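Local coordinates for ginlfy protein (Ginkgo biloba, PDB 4UDE) that is probably a DNA-binding transcription factor of the FLO/LFY family, represented here by its SAM oligomerization domain, at residues S10-F15 with V20-L25; D48-L53 with Y67-A72; L25-E30 with Y57-L62. All blocks are in the same frame, centred on the assembly; numbering follows the deposited sequence.

Contact 1. Residues S10-F15 with V20-L25; sequences SLEELF and VRYMTL
Phe15 and Leu25 lie alongside each other, pointing opposite ways, and Leu25 CD2 comes to 3.4 Å from Phe15 CD2, meeting the ring obliquely. Val20 leans on the other ortho carbon: its CG2 lies 3.7 Å from Phe15 CD1, also oblique to the ring plane. With Phe15 CG anti to the carbonyl carbon (chi1 -66°), the ring reaches these two methyls while Leu14 CD2 sits over one face, toward the rim. Leu25 spreads both branches over helix 2-15. CD2 also touches Leu11 CB, and CD1 meets Glu12 CG at 3.8 Å, the two side chains standing nearly square to each other. Beyond CG the Glu12 chain runs extended to bring OE2 to the edge of the Tyr22 ring, 3.9 Å from Tyr22 CE1 in the ring plane. Cutting Phe15 back to an alanine is likely to open a gap between Leu25 and Val20 and leave Leu25 CD2 and Val20 CG2 without the ring they share. Where helix 2-15 ends, water 1 donates to Phe15 O (2.7 Å) and to Val20 O (2.8 Å). The segments thus hold together through apolar carbon, their polar atoms meeting through a water between carbonyls and a carboxylate at an aromatic edge.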
ATOM      1  N   SER A  10      -3.285   9.646  -2.891  1.00 26.94           N
ATOM      2  CA  SER A  10      -3.819   8.904  -1.741  1.00 26.41           C
ATOM      3  C   SER A  10      -2.813   7.885  -1.236  1.00 27.40           C
ATOM      4  O   SER A  10      -2.557   7.863  -0.044  1.00 27.21           O
ATOM      5  CB  SER A  10      -5.117   8.192  -2.104  1.00 28.20           C
ATOM      6  OG  SER A  10      -6.144   9.147  -2.248  1.00 37.92           O
ATOM      7  N   LEU A  11      -2.233   7.073  -2.134  1.00 23.57           N
ATOM      8  CA  LEU A  11      -1.254   6.061  -1.743  1.00 24.66           C
ATOM      9  C   LEU A  11       0.063   6.676  -1.256  1.00 33.13           C
ATOM     10  O   LEU A  11       0.641   6.169  -0.288  1.00 33.88           O
ATOM     11  CB  LEU A  11      -1.032   4.996  -2.844  1.00 24.21           C
ATOM     12  CG  LEU A  11      -2.254   4.122  -3.271  1.00 27.62           C
ATOM     13  CD1 LEU A  11      -1.797   2.971  -4.158  1.00 28.09           C
ATOM     14  CD2 LEU A  11      -2.986   3.526  -2.087  1.00 24.01           C
ATOM     15  N   GLU A  12       0.520   7.785  -1.903  1.00 30.56           N
ATOM     16  CA  GLU A  12       1.735   8.518  -1.506  1.00 30.27           C
ATOM     17  C   GLU A  12       1.586   8.950  -0.064  1.00 33.85           C
ATOM     18  O   GLU A  12       2.520   8.777   0.710  1.00 33.53           O
ATOM     19  CB  GLU A  12       1.948   9.769  -2.373  1.00 31.14           C
ATOM     20  CG  GLU A  12       2.705   9.523  -3.662  1.00 43.55           C
ATOM     21  CD  GLU A  12       2.798  10.701  -4.621  1.00 69.42           C
ATOM     22  OE1 GLU A  12       2.329  11.811  -4.279  1.00 64.11           O
ATOM     23  OE2 GLU A  12       3.330  10.502  -5.736  1.00 75.25           O
ATOM     24  N   GLU A  13       0.402   9.502   0.297  1.00 29.42           N
ATOM     25  CA  GLU A  13       0.092   9.931   1.657  1.00 29.14           C
ATOM     26  C   GLU A  13       0.103   8.781   2.648  1.00 32.21           C
ATOM     27  O   GLU A  13       0.614   8.953   3.751  1.00 33.25           O
ATOM     28  CB  GLU A  13      -1.251  10.676   1.713  1.00 30.52           C
ATOM     29  CG  GLU A  13      -1.172  12.081   1.138  1.00 43.08           C
ATOM     30  CD  GLU A  13      -0.109  12.961   1.767  1.00 63.87           C
ATOM     31  OE1 GLU A  13      -0.164  13.186   3.001  1.00 60.28           O
ATOM     32  OE2 GLU A  13       0.799  13.400   1.023  1.00 54.36           O
ATOM     33  N   LEU A  14      -0.478   7.625   2.281  1.00 26.39           N
ATOM     34  CA  LEU A  14      -0.492   6.456   3.162  1.00 26.76           C
ATOM     35  C   LEU A  14       0.927   5.899   3.434  1.00 30.28           C
ATOM     36  O   LEU A  14       1.274   5.572   4.572  1.00 28.36           O
ATOM     37  CB  LEU A  14      -1.383   5.335   2.574  1.00 26.41           C
ATOM     38  CG  LEU A  14      -1.418   3.973   3.337  1.00 29.71           C
ATOM     39  CD1 LEU A  14      -2.066   4.105   4.706  1.00 28.69           C
ATOM     40  CD2 LEU A  14      -2.124   2.923   2.533  1.00 28.37           C
ATOM     41  N   PHE A  15       1.712   5.769   2.369  1.00 27.50           N
ATOM     42  CA  PHE A  15       3.024   5.140   2.400  1.00 26.69           C
ATOM     43  C   PHE A  15       4.220   6.054   2.691  1.00 32.09           C
ATOM     44  O   PHE A  15       5.344   5.550   2.797  1.00 32.05           O
ATOM     45  CB  PHE A  15       3.204   4.300   1.133  1.00 27.19           C
ATOM     46  CG  PHE A  15       2.265   3.113   1.071  1.00 27.74           C
ATOM     47  CD1 PHE A  15       2.298   2.126   2.050  1.00 29.60           C
ATOM     48  CD2 PHE A  15       1.396   2.951   0.002  1.00 28.03           C
ATOM     49  CE1 PHE A  15       1.426   1.033   1.997  1.00 30.72           C
ATOM     50  CE2 PHE A  15       0.538   1.847  -0.066  1.00 30.89           C
ATOM     51  CZ  PHE A  15       0.563   0.892   0.926  1.00 29.71           C
ATOM     52  N   VAL A  20       8.143   3.159   0.656  1.00 30.17           N
ATOM     53  CA  VAL A  20       7.560   2.583  -0.562  1.00 29.76           C
ATOM     54  C   VAL A  20       7.945   3.481  -1.739  1.00 33.99           C
ATOM     55  O   VAL A  20       7.698   4.684  -1.705  1.00 33.85           O
ATOM     56  CB  VAL A  20       6.042   2.334  -0.419  1.00 32.62           C
ATOM     57  CG1 VAL A  20       5.484   1.641  -1.658  1.00 32.26           C
ATOM     58  CG2 VAL A  20       5.759   1.495   0.829  1.00 31.99           C
ATOM     59  N   ARG A  21       8.658   2.916  -2.715  1.00 29.77           N
ATOM     60  CA  ARG A  21       9.153   3.677  -3.863  1.00 30.21           C
ATOM     61  C   ARG A  21       8.074   4.003  -4.890  1.00 36.01           C
ATOM     62  O   ARG A  21       7.036   3.341  -4.941  1.00 34.16           O
ATOM     63  CB  ARG A  21      10.404   3.018  -4.473  1.00 28.44           C
ATOM     64  CG  ARG A  21      11.528   2.877  -3.431  1.00 31.46           C
ATOM     65  CD  ARG A  21      12.761   2.174  -3.961  1.00 35.63           C
ATOM     66  NE  ARG A  21      12.506   0.797  -4.384  1.00 40.68           N
ATOM     67  CZ  ARG A  21      13.291   0.114  -5.210  1.00 50.35           C
ATOM     68  NH1 ARG A  21      14.389   0.669  -5.703  1.00 40.92           N
ATOM     69  NH2 ARG A  21      13.004  -1.143  -5.520  1.00 32.47           N
ATOM     70  N   TYR A  22       8.315   5.074  -5.667  1.00 35.43           N
ATOM     71  CA  TYR A  22       7.431   5.636  -6.671  1.00 36.23           C
ATOM     72  C   TYR A  22       6.832   4.612  -7.630  1.00 40.60           C
ATOM     73  O   TYR A  22       5.622   4.618  -7.835  1.00 39.95           O
ATOM     74  CB  TYR A  22       8.132   6.780  -7.436  1.00 38.31           C
ATOM     75  CG  TYR A  22       7.198   7.498  -8.385  1.00 41.87           C
ATOM     76  CD1 TYR A  22       6.154   8.283  -7.906  1.00 44.68           C
ATOM     77  CD2 TYR A  22       7.324   7.351  -9.764  1.00 42.87           C
ATOM     78  CE1 TYR A  22       5.272   8.926  -8.776  1.00 46.35           C
ATOM     79  CE2 TYR A  22       6.454   7.999 -10.643  1.00 43.87           C
ATOM     80  CZ  TYR A  22       5.428   8.786 -10.143  1.00 53.69           C
ATOM     81  OH  TYR A  22       4.554   9.438 -10.989  1.00 60.20           O
ATOM     82  N   MET A  23       7.673   3.746  -8.207  1.00 39.00           N
ATOM     83  CA  MET A  23       7.273   2.695  -9.137  1.00 39.97           C
ATOM     84  C   MET A  23       6.441   1.581  -8.487  1.00 38.29           C
ATOM     85  O   MET A  23       5.689   0.908  -9.185  1.00 35.64           O
ATOM     86  CB  MET A  23       8.500   2.112  -9.840  1.00 44.34           C
ATOM     87  CG  MET A  23       8.954   2.944 -11.017  1.00 51.64           C
ATOM     88  SD  MET A  23      10.232   2.060 -11.949  1.00 59.87           S
ATOM     89  CE  MET A  23       9.188   1.295 -13.267  1.00 56.56           C
ATOM     90  N   THR A  24       6.605   1.352  -7.160  1.00 32.54           N
ATOM     91  CA  THR A  24       5.777   0.386  -6.432  1.00 30.82           C
ATOM     92  C   THR A  24       4.373   1.021  -6.313  1.00 32.04           C
ATOM     93  O   THR A  24       3.394   0.359  -6.629  1.00 30.81           O
ATOM     94  CB  THR A  24       6.395   0.049  -5.071  1.00 32.32           C
ATOM     95  OG1 THR A  24       7.723  -0.483  -5.260  1.00 30.31           O
ATOM     96  CG2 THR A  24       5.534  -0.916  -4.272  1.00 24.18           C
ATOM     97  N   LEU A  25       4.295   2.318  -5.950  1.00 29.27           N
ATOM     98  CA  LEU A  25       3.034   3.072  -5.820  1.00 30.10           C
ATOM     99  C   LEU A  25       2.274   3.108  -7.129  1.00 33.53           C
ATOM    100  O   LEU A  25       1.067   2.852  -7.152  1.00 32.94           O
ATOM    101  CB  LEU A  25       3.267   4.510  -5.288  1.00 30.35           C
ATOM    102  CG  LEU A  25       3.867   4.601  -3.885  1.00 37.01           C
ATOM    103  CD1 LEU A  25       4.247   6.031  -3.528  1.00 36.57           C
ATOM    104  CD2 LEU A  25       2.925   4.011  -2.846  1.00 41.10           C
TER
HETATM  105  O   HOH W   1       6.926   6.040   0.624  1.00 37.61           O

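Contact 2. Residues D48-L53 with Y67-A72; sequences DVIRTL and YGIKSA
Ile50 and Ile69 mark the nearest approach of two helical segments that run roughly antiparallel, their N-to-C directions 147° apart and their axes 11.1 Å apart at the closest point. The CA atoms of these two isoleucines are 8.4 Å apart, a wide spacing bridged by side chains. Ile50 gives the largest share of the contact. Its CG1 stands anti to the carbonyl carbon (chi1 -74°), which together with an extended chi2 carries CD1 across to helix 63-83. There it lies 3.8 Å from Lys70 CG, with Lys70 CD almost as near, and 4.1 Å from Ile69 CG2. Lys70 is bent at chi2, chi3 and chi4, giving its methylenes to Ile50 while NZ forms a salt bridge with Asp47, about one turn before Ile50 on helix 43-55. Leu53 adds a looser touch, its CD1 4.5 Å from Ile69 CD1. Away from the interface, Arg51 NH1 makes a salt bridge to Asp48 OD1 (3.0 Å), meeting it on the anti side, 28° out of the carboxylate plane. Thr52 OG1 and Thr52 N both donate to Asp48 O, reaching it from opposite faces of its plane. Ile69 also meets Phe15 of helix 2-15. Packing of the long C-terminal helix against shorter helices round an apolar centre is characteristic of the SAM fold, the five-helix bundle to which this LEAFY domain belongs.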
ATOM      1  N   ASP A  48      -0.026 -11.771   0.391  1.00 29.32           N
ATOM      2  CA  ASP A  48      -0.380 -12.276  -0.930  1.00 27.93           C
ATOM      3  C   ASP A  48      -0.180 -11.214  -2.019  1.00 33.02           C
ATOM      4  O   ASP A  48       0.322 -11.531  -3.102  1.00 33.97           O
ATOM      5  CB  ASP A  48      -1.836 -12.785  -0.931  1.00 29.00           C
ATOM      6  CG  ASP A  48      -2.161 -13.968  -0.009  1.00 36.49           C
ATOM      7  OD1 ASP A  48      -1.220 -14.682   0.416  1.00 37.11           O
ATOM      8  OD2 ASP A  48      -3.346 -14.161   0.303  1.00 42.97           O
ATOM      9  N   VAL A  49      -0.600  -9.964  -1.750  1.00 28.08           N
ATOM     10  CA  VAL A  49      -0.435  -8.872  -2.709  1.00 26.54           C
ATOM     11  C   VAL A  49       1.064  -8.535  -2.875  1.00 27.50           C
ATOM     12  O   VAL A  49       1.510  -8.265  -3.980  1.00 26.23           O
ATOM     13  CB  VAL A  49      -1.309  -7.652  -2.314  1.00 29.68           C
ATOM     14  CG1 VAL A  49      -0.961  -6.413  -3.133  1.00 28.78           C
ATOM     15  CG2 VAL A  49      -2.781  -7.995  -2.484  1.00 29.53           C
ATOM     16  N   ILE A  50       1.826  -8.570  -1.791  1.00 25.52           N
ATOM     17  CA  ILE A  50       3.263  -8.313  -1.841  1.00 28.19           C
ATOM     18  C   ILE A  50       3.963  -9.358  -2.747  1.00 35.29           C
ATOM     19  O   ILE A  50       4.739  -8.986  -3.635  1.00 34.11           O
ATOM     20  CB  ILE A  50       3.862  -8.162  -0.418  1.00 30.97           C
ATOM     21  CG1 ILE A  50       3.444  -6.791   0.171  1.00 30.72           C
ATOM     22  CG2 ILE A  50       5.388  -8.300  -0.440  1.00 32.14           C
ATOM     23  CD1 ILE A  50       3.487  -6.688   1.725  1.00 33.02           C
ATOM     24  N   ARG A  51       3.576 -10.632  -2.595  1.00 34.19           N
ATOM     25  CA  ARG A  51       4.056 -11.748  -3.407  1.00 35.11           C
ATOM     26  C   ARG A  51       3.633 -11.561  -4.894  1.00 40.02           C
ATOM     27  O   ARG A  51       4.435 -11.806  -5.797  1.00 42.57           O
ATOM     28  CB  ARG A  51       3.488 -13.056  -2.839  1.00 35.28           C
ATOM     29  CG  ARG A  51       4.347 -14.282  -3.086  1.00 52.05           C
ATOM     30  CD  ARG A  51       3.735 -15.548  -2.473  1.00 69.04           C
ATOM     31  NE  ARG A  51       3.522 -15.446  -1.020  1.00 73.54           N
ATOM     32  CZ  ARG A  51       2.326 -15.382  -0.433  1.00 81.01           C
ATOM     33  NH1 ARG A  51       1.213 -15.414  -1.164  1.00 60.82           N
ATOM     34  NH2 ARG A  51       2.234 -15.283   0.888  1.00 61.96           N
ATOM     35  N   THR A  52       2.383 -11.138  -5.130  1.00 33.79           N
ATOM     36  CA  THR A  52       1.789 -10.849  -6.447  1.00 33.54           C
ATOM     37  C   THR A  52       2.599  -9.726  -7.163  1.00 38.01           C
ATOM     38  O   THR A  52       2.901  -9.849  -8.344  1.00 36.88           O
ATOM     39  CB  THR A  52       0.288 -10.504  -6.222  1.00 39.09           C
ATOM     40  OG1 THR A  52      -0.364 -11.689  -5.784  1.00 43.46           O
ATOM     41  CG2 THR A  52      -0.426  -9.968  -7.453  1.00 38.30           C
ATOM     42  N   LEU A  53       2.941  -8.642  -6.444  1.00 34.30           N
ATOM     43  CA  LEU A  53       3.738  -7.548  -6.993  1.00 33.01           C
ATOM     44  C   LEU A  53       5.066  -8.057  -7.608  1.00 35.74           C
ATOM     45  O   LEU A  53       5.411  -7.685  -8.731  1.00 33.68           O
ATOM     46  CB  LEU A  53       4.015  -6.504  -5.903  1.00 32.51           C
ATOM     47  CG  LEU A  53       2.918  -5.488  -5.627  1.00 36.80           C
ATOM     48  CD1 LEU A  53       3.136  -4.808  -4.263  1.00 37.01           C
ATOM     49  CD2 LEU A  53       2.887  -4.442  -6.688  1.00 37.28           C
ATOM     50  N   TYR A  67       8.407  -4.677   4.276  1.00 26.80           N
ATOM     51  CA  TYR A  67       8.062  -4.399   5.671  1.00 26.47           C
ATOM     52  C   TYR A  67       7.303  -3.059   5.811  1.00 28.80           C
ATOM     53  O   TYR A  67       6.381  -2.975   6.620  1.00 28.58           O
ATOM     54  CB  TYR A  67       9.319  -4.430   6.570  1.00 26.37           C
ATOM     55  CG  TYR A  67       9.777  -5.838   6.862  1.00 27.13           C
ATOM     56  CD1 TYR A  67       9.091  -6.642   7.774  1.00 28.92           C
ATOM     57  CD2 TYR A  67      10.861  -6.391   6.190  1.00 27.44           C
ATOM     58  CE1 TYR A  67       9.480  -7.960   8.012  1.00 30.77           C
ATOM     59  CE2 TYR A  67      11.269  -7.704   6.429  1.00 28.53           C
ATOM     60  CZ  TYR A  67      10.585  -8.479   7.355  1.00 37.98           C
ATOM     61  OH  TYR A  67      10.989  -9.770   7.605  1.00 37.46           O
ATOM     62  N   GLY A  68       7.673  -2.068   4.997  1.00 25.83           N
ATOM     63  CA  GLY A  68       7.055  -0.736   4.938  1.00 25.48           C
ATOM     64  C   GLY A  68       5.588  -0.716   4.543  1.00 30.20           C
ATOM     65  O   GLY A  68       4.800   0.037   5.125  1.00 31.36           O
ATOM     66  N   ILE A  69       5.192  -1.531   3.548  1.00 27.13           N
ATOM     67  CA  ILE A  69       3.777  -1.608   3.110  1.00 26.03           C
ATOM     68  C   ILE A  69       2.931  -2.091   4.261  1.00 29.06           C
ATOM     69  O   ILE A  69       1.904  -1.485   4.566  1.00 28.72           O
ATOM     70  CB  ILE A  69       3.591  -2.483   1.812  1.00 28.90           C
ATOM     71  CG1 ILE A  69       4.250  -1.820   0.573  1.00 28.55           C
ATOM     72  CG2 ILE A  69       2.087  -2.859   1.548  1.00 26.43           C
ATOM     73  CD1 ILE A  69       4.572  -2.768  -0.576  1.00 28.74           C
ATOM     74  N   LYS A  70       3.390  -3.151   4.944  1.00 27.20           N
ATOM     75  CA  LYS A  70       2.671  -3.738   6.089  1.00 27.10           C
ATOM     76  C   LYS A  70       2.611  -2.788   7.284  1.00 29.81           C
ATOM     77  O   LYS A  70       1.566  -2.684   7.912  1.00 31.24           O
ATOM     78  CB  LYS A  70       3.318  -5.062   6.520  1.00 29.84           C
ATOM     79  CG  LYS A  70       3.388  -6.142   5.438  1.00 41.24           C
ATOM     80  CD  LYS A  70       2.119  -7.012   5.359  1.00 44.15           C
ATOM     81  CE  LYS A  70       1.853  -7.860   6.591  1.00 47.69           C
ATOM     82  NZ  LYS A  70       3.003  -8.748   6.947  1.00 49.87           N
ATOM     83  N   SER A  71       3.724  -2.115   7.608  1.00 25.33           N
ATOM     84  CA  SER A  71       3.802  -1.168   8.732  1.00 25.12           C
ATOM     85  C   SER A  71       2.902   0.039   8.514  1.00 28.62           C
ATOM     86  O   SER A  71       2.262   0.498   9.467  1.00 28.35           O
ATOM     87  CB  SER A  71       5.244  -0.710   8.942  1.00 26.73           C
ATOM     88  OG  SER A  71       5.986  -1.706   9.627  1.00 29.57           O
ATOM     89  N   ALA A  72       2.841   0.545   7.252  1.00 24.63           N
ATOM     90  CA  ALA A  72       2.011   1.695   6.896  1.00 24.32           C
ATOM     91  C   ALA A  72       0.533   1.354   7.077  1.00 27.38           C
ATOM     92  O   ALA A  72      -0.192   2.157   7.654  1.00 25.63           O
ATOM     93  CB  ALA A  72       2.289   2.132   5.459  1.00 25.32           C
TER

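Contact 3. Residues L25-E30 with Y57-L62; sequences LTKMVE and YRVDLL
Lys27 meets Val59 and Tyr57 through the carbon part of its chain, and these apolar touches make up the whole contact between the two segments. The tightest joins Lys27 CG to Val59 CG1 at 3.5 Å, closer than carbon pairs usually come, with Lys27 CB a little further from the same methyl. Val59 chi1 is -27°, well off a staggered position, and it is in this strained setting that CG1 meets the lysine. Tyr57 lies across the lysine chain, nearly perpendicular to it. Its CB lies near Lys27 CG, and its CD1 is 4.1 Å from Lys27 CD, which approaches the ring obliquely.

The charged interaction stays within the helical segment. Lys27 CG points anti to the backbone N (chi1 -170°), and the chain then bends at chi2 and chi3; this turn lays the methylenes against Val59 and Tyr57 and brings NZ round to Glu30. Lys27 NZ donates to Glu30 OE2 at 2.8 Å in a salt bridge, arriving from above the carboxylate plane, 38° out of it. One side chain thereby serves both purposes, apolar along its length and ionic at its end.

Around this surface contact, Arg58 leaves helix 43-55 with positive phi, and Val59 pairs its backbone with Leu53 of that helix. Tyr57 also rests on Thr52, while Leu61 packs on Ile50 and Val54. The loop 57-62 therefore runs between helix 22-30 and helix 43-55 before Leu62 takes the N-cap position of helix 63-83.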
ATOM      1  N   LEU A  25       4.295   2.318  -5.950  1.00 29.27           N
ATOM      2  CA  LEU A  25       3.034   3.072  -5.820  1.00 30.10           C
ATOM      3  C   LEU A  25       2.274   3.108  -7.129  1.00 33.53           C
ATOM      4  O   LEU A  25       1.067   2.852  -7.152  1.00 32.94           O
ATOM      5  CB  LEU A  25       3.267   4.510  -5.288  1.00 30.35           C
ATOM      6  CG  LEU A  25       3.867   4.601  -3.885  1.00 37.01           C
ATOM      7  CD1 LEU A  25       4.247   6.031  -3.528  1.00 36.57           C
ATOM      8  CD2 LEU A  25       2.925   4.011  -2.846  1.00 41.10           C
ATOM      9  N   THR A  26       3.001   3.410  -8.218  1.00 29.40           N
ATOM     10  CA  THR A  26       2.514   3.468  -9.597  1.00 29.04           C
ATOM     11  C   THR A  26       1.879   2.124  -9.973  1.00 30.19           C
ATOM     12  O   THR A  26       0.784   2.113 -10.525  1.00 30.62           O
ATOM     13  CB  THR A  26       3.681   3.898 -10.523  1.00 39.92           C
ATOM     14  OG1 THR A  26       3.772   5.321 -10.493  1.00 46.13           O
ATOM     15  CG2 THR A  26       3.501   3.459 -11.941  1.00 43.09           C
ATOM     16  N   LYS A  27       2.556   1.012  -9.670  1.00 25.01           N
ATOM     17  CA  LYS A  27       2.016  -0.291  -9.984  1.00 26.45           C
ATOM     18  C   LYS A  27       0.752  -0.611  -9.167  1.00 30.95           C
ATOM     19  O   LYS A  27      -0.201  -1.137  -9.726  1.00 31.19           O
ATOM     20  CB  LYS A  27       3.089  -1.390  -9.846  1.00 29.02           C
ATOM     21  CG  LYS A  27       2.647  -2.754 -10.403  1.00 33.32           C
ATOM     22  CD  LYS A  27       2.176  -2.767 -11.860  1.00 39.19           C
ATOM     23  CE  LYS A  27       3.290  -2.548 -12.854  1.00 45.37           C
ATOM     24  NZ  LYS A  27       2.772  -2.517 -14.247  1.00 54.32           N
ATOM     25  N   MET A  28       0.731  -0.264  -7.878  1.00 27.15           N
ATOM     26  CA  MET A  28      -0.441  -0.480  -7.006  1.00 27.61           C
ATOM     27  C   MET A  28      -1.687   0.287  -7.504  1.00 30.64           C
ATOM     28  O   MET A  28      -2.770  -0.279  -7.524  1.00 28.97           O
ATOM     29  CB  MET A  28      -0.106  -0.143  -5.549  1.00 29.34           C
ATOM     30  CG  MET A  28       0.904  -1.094  -4.937  1.00 32.36           C
ATOM     31  SD  MET A  28       1.337  -0.649  -3.234  1.00 36.99           S
ATOM     32  CE  MET A  28      -0.174  -1.147  -2.402  1.00 34.90           C
ATOM     33  N   VAL A  29      -1.511   1.532  -7.988  1.00 28.80           N
ATOM     34  CA  VAL A  29      -2.594   2.355  -8.564  1.00 29.72           C
ATOM     35  C   VAL A  29      -3.149   1.658  -9.820  1.00 35.28           C
ATOM     36  O   VAL A  29      -4.362   1.522  -9.967  1.00 34.70           O
ATOM     37  CB  VAL A  29      -2.096   3.789  -8.899  1.00 34.24           C
ATOM     38  CG1 VAL A  29      -3.135   4.580  -9.707  1.00 34.04           C
ATOM     39  CG2 VAL A  29      -1.728   4.539  -7.628  1.00 34.24           C
ATOM     40  N   GLU A  30      -2.238   1.190 -10.695  1.00 32.70           N
ATOM     41  CA  GLU A  30      -2.533   0.502 -11.943  1.00 33.52           C
ATOM     42  C   GLU A  30      -3.308  -0.806 -11.664  1.00 39.65           C
ATOM     43  O   GLU A  30      -4.213  -1.169 -12.430  1.00 38.75           O
ATOM     44  CB  GLU A  30      -1.216   0.269 -12.676  1.00 34.81           C
ATOM     45  CG  GLU A  30      -1.293  -0.408 -14.027  1.00 49.79           C
ATOM     46  CD  GLU A  30       0.082  -0.729 -14.588  1.00 80.61           C
ATOM     47  OE1 GLU A  30       1.025   0.078 -14.390  1.00 65.70           O
ATOM     48  OE2 GLU A  30       0.219  -1.807 -15.212  1.00 81.77           O
ATOM     49  N   TYR A  57       3.655  -9.113 -11.315  1.00 33.88           N
ATOM     50  CA  TYR A  57       3.823  -7.744 -11.774  1.00 34.73           C
ATOM     51  C   TYR A  57       5.269  -7.315 -11.946  1.00 41.90           C
ATOM     52  O   TYR A  57       5.562  -6.272 -12.546  1.00 42.09           O
ATOM     53  CB  TYR A  57       2.935  -6.793 -10.952  1.00 35.36           C
ATOM     54  CG  TYR A  57       1.467  -7.092 -11.190  1.00 37.22           C
ATOM     55  CD1 TYR A  57       0.802  -6.570 -12.297  1.00 38.55           C
ATOM     56  CD2 TYR A  57       0.780  -8.005 -10.390  1.00 39.01           C
ATOM     57  CE1 TYR A  57      -0.534  -6.886 -12.558  1.00 39.36           C
ATOM     58  CE2 TYR A  57      -0.553  -8.354 -10.661  1.00 39.92           C
ATOM     59  CZ  TYR A  57      -1.205  -7.785 -11.744  1.00 48.90           C
ATOM     60  OH  TYR A  57      -2.521  -8.097 -12.022  1.00 53.63           O
ATOM     61  N   ARG A  58       6.176  -8.187 -11.490  1.00 40.18           N
ATOM     62  CA  ARG A  58       7.629  -8.045 -11.608  1.00 40.86           C
ATOM     63  C   ARG A  58       8.156  -6.725 -11.058  1.00 43.19           C
ATOM     64  O   ARG A  58       9.131  -6.177 -11.579  1.00 42.74           O
ATOM     65  CB  ARG A  58       8.130  -8.356 -13.047  1.00 42.12           C
ATOM     66  CG  ARG A  58       7.536  -9.639 -13.643  1.00 51.88           C
ATOM     67  CD  ARG A  58       8.463 -10.311 -14.632  1.00 59.14           C
ATOM     68  NE  ARG A  58       9.001 -11.522 -14.027  1.00 71.25           N
ATOM     69  CZ  ARG A  58      10.274 -11.905 -14.060  1.00 75.12           C
ATOM     70  NH1 ARG A  58      11.174 -11.196 -14.733  1.00 43.84           N
ATOM     71  NH2 ARG A  58      10.650 -13.021 -13.456  1.00 65.61           N
ATOM     72  N   VAL A  59       7.543  -6.241  -9.962  1.00 38.57           N
ATOM     73  CA  VAL A  59       8.027  -5.020  -9.336  1.00 37.64           C
ATOM     74  C   VAL A  59       9.249  -5.354  -8.473  1.00 36.27           C
ATOM     75  O   VAL A  59       9.295  -6.407  -7.839  1.00 32.80           O
ATOM     76  CB  VAL A  59       6.947  -4.110  -8.640  1.00 41.90           C
ATOM     77  CG1 VAL A  59       5.572  -4.279  -9.262  1.00 41.09           C
ATOM     78  CG2 VAL A  59       6.874  -4.330  -7.146  1.00 41.96           C
ATOM     79  N   ASP A  60      10.268  -4.512  -8.525  1.00 34.03           N
ATOM     80  CA  ASP A  60      11.442  -4.737  -7.692  1.00 34.85           C
ATOM     81  C   ASP A  60      11.168  -4.117  -6.314  1.00 39.47           C
ATOM     82  O   ASP A  60      10.984  -2.893  -6.204  1.00 39.06           O
ATOM     83  CB  ASP A  60      12.698  -4.125  -8.332  1.00 37.35           C
ATOM     84  CG  ASP A  60      13.965  -4.344  -7.525  1.00 50.25           C
ATOM     85  OD1 ASP A  60      14.205  -5.502  -7.084  1.00 49.27           O
ATOM     86  OD2 ASP A  60      14.722  -3.367  -7.344  1.00 60.97           O
ATOM     87  N   LEU A  61      11.055  -4.963  -5.293  1.00 36.32           N
ATOM     88  CA  LEU A  61      10.814  -4.498  -3.924  1.00 36.50           C
ATOM     89  C   LEU A  61      12.049  -4.705  -3.066  1.00 39.99           C
ATOM     90  O   LEU A  61      12.539  -5.830  -2.970  1.00 38.04           O
ATOM     91  CB  LEU A  61       9.640  -5.239  -3.258  1.00 36.33           C
ATOM     92  CG  LEU A  61       8.255  -5.045  -3.848  1.00 40.19           C
ATOM     93  CD1 LEU A  61       7.254  -5.951  -3.155  1.00 39.16           C
ATOM     94  CD2 LEU A  61       7.817  -3.615  -3.742  1.00 41.29           C
ATOM     95  N   LEU A  62      12.515  -3.633  -2.393  1.00 37.96           N
ATOM     96  CA  LEU A  62      13.606  -3.716  -1.413  1.00 37.25           C
ATOM     97  C   LEU A  62      13.017  -4.446  -0.208  1.00 40.77           C
ATOM     98  O   LEU A  62      11.788  -4.542  -0.103  1.00 40.37           O
ATOM     99  CB  LEU A  62      14.103  -2.306  -1.009  1.00 36.53           C
ATOM    100  CG  LEU A  62      14.576  -1.381  -2.145  1.00 40.93           C
ATOM    101  CD1 LEU A  62      14.878   0.008  -1.632  1.00 40.80           C
ATOM    102  CD2 LEU A  62      15.802  -1.934  -2.869  1.00 42.61           C
TER

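In the fold
Contact 2 is the buried one, contact 1 is partly buried and contact 3 lies at the surface. Helix 22-30 serves both contact 1 and contact 3: Leu25 faces helix 2-15, whereas Lys27 faces the loop 57-62. Contacts 1 and 2 meet directly where Val20 touches Ile69 and Phe15 touches Ala72, joining their apolar groups on the face of helix 63-83. Contacts 2 and 3 alternate along the chain and are tied by a probable hydrogen bond from Val59 N to Leu53 O. Both use lysine methylenes, set against isoleucine in contact 2 and against a valine and a tyrosine in contact 3; contact 1 differs in its phenylalanine ring and bridging water.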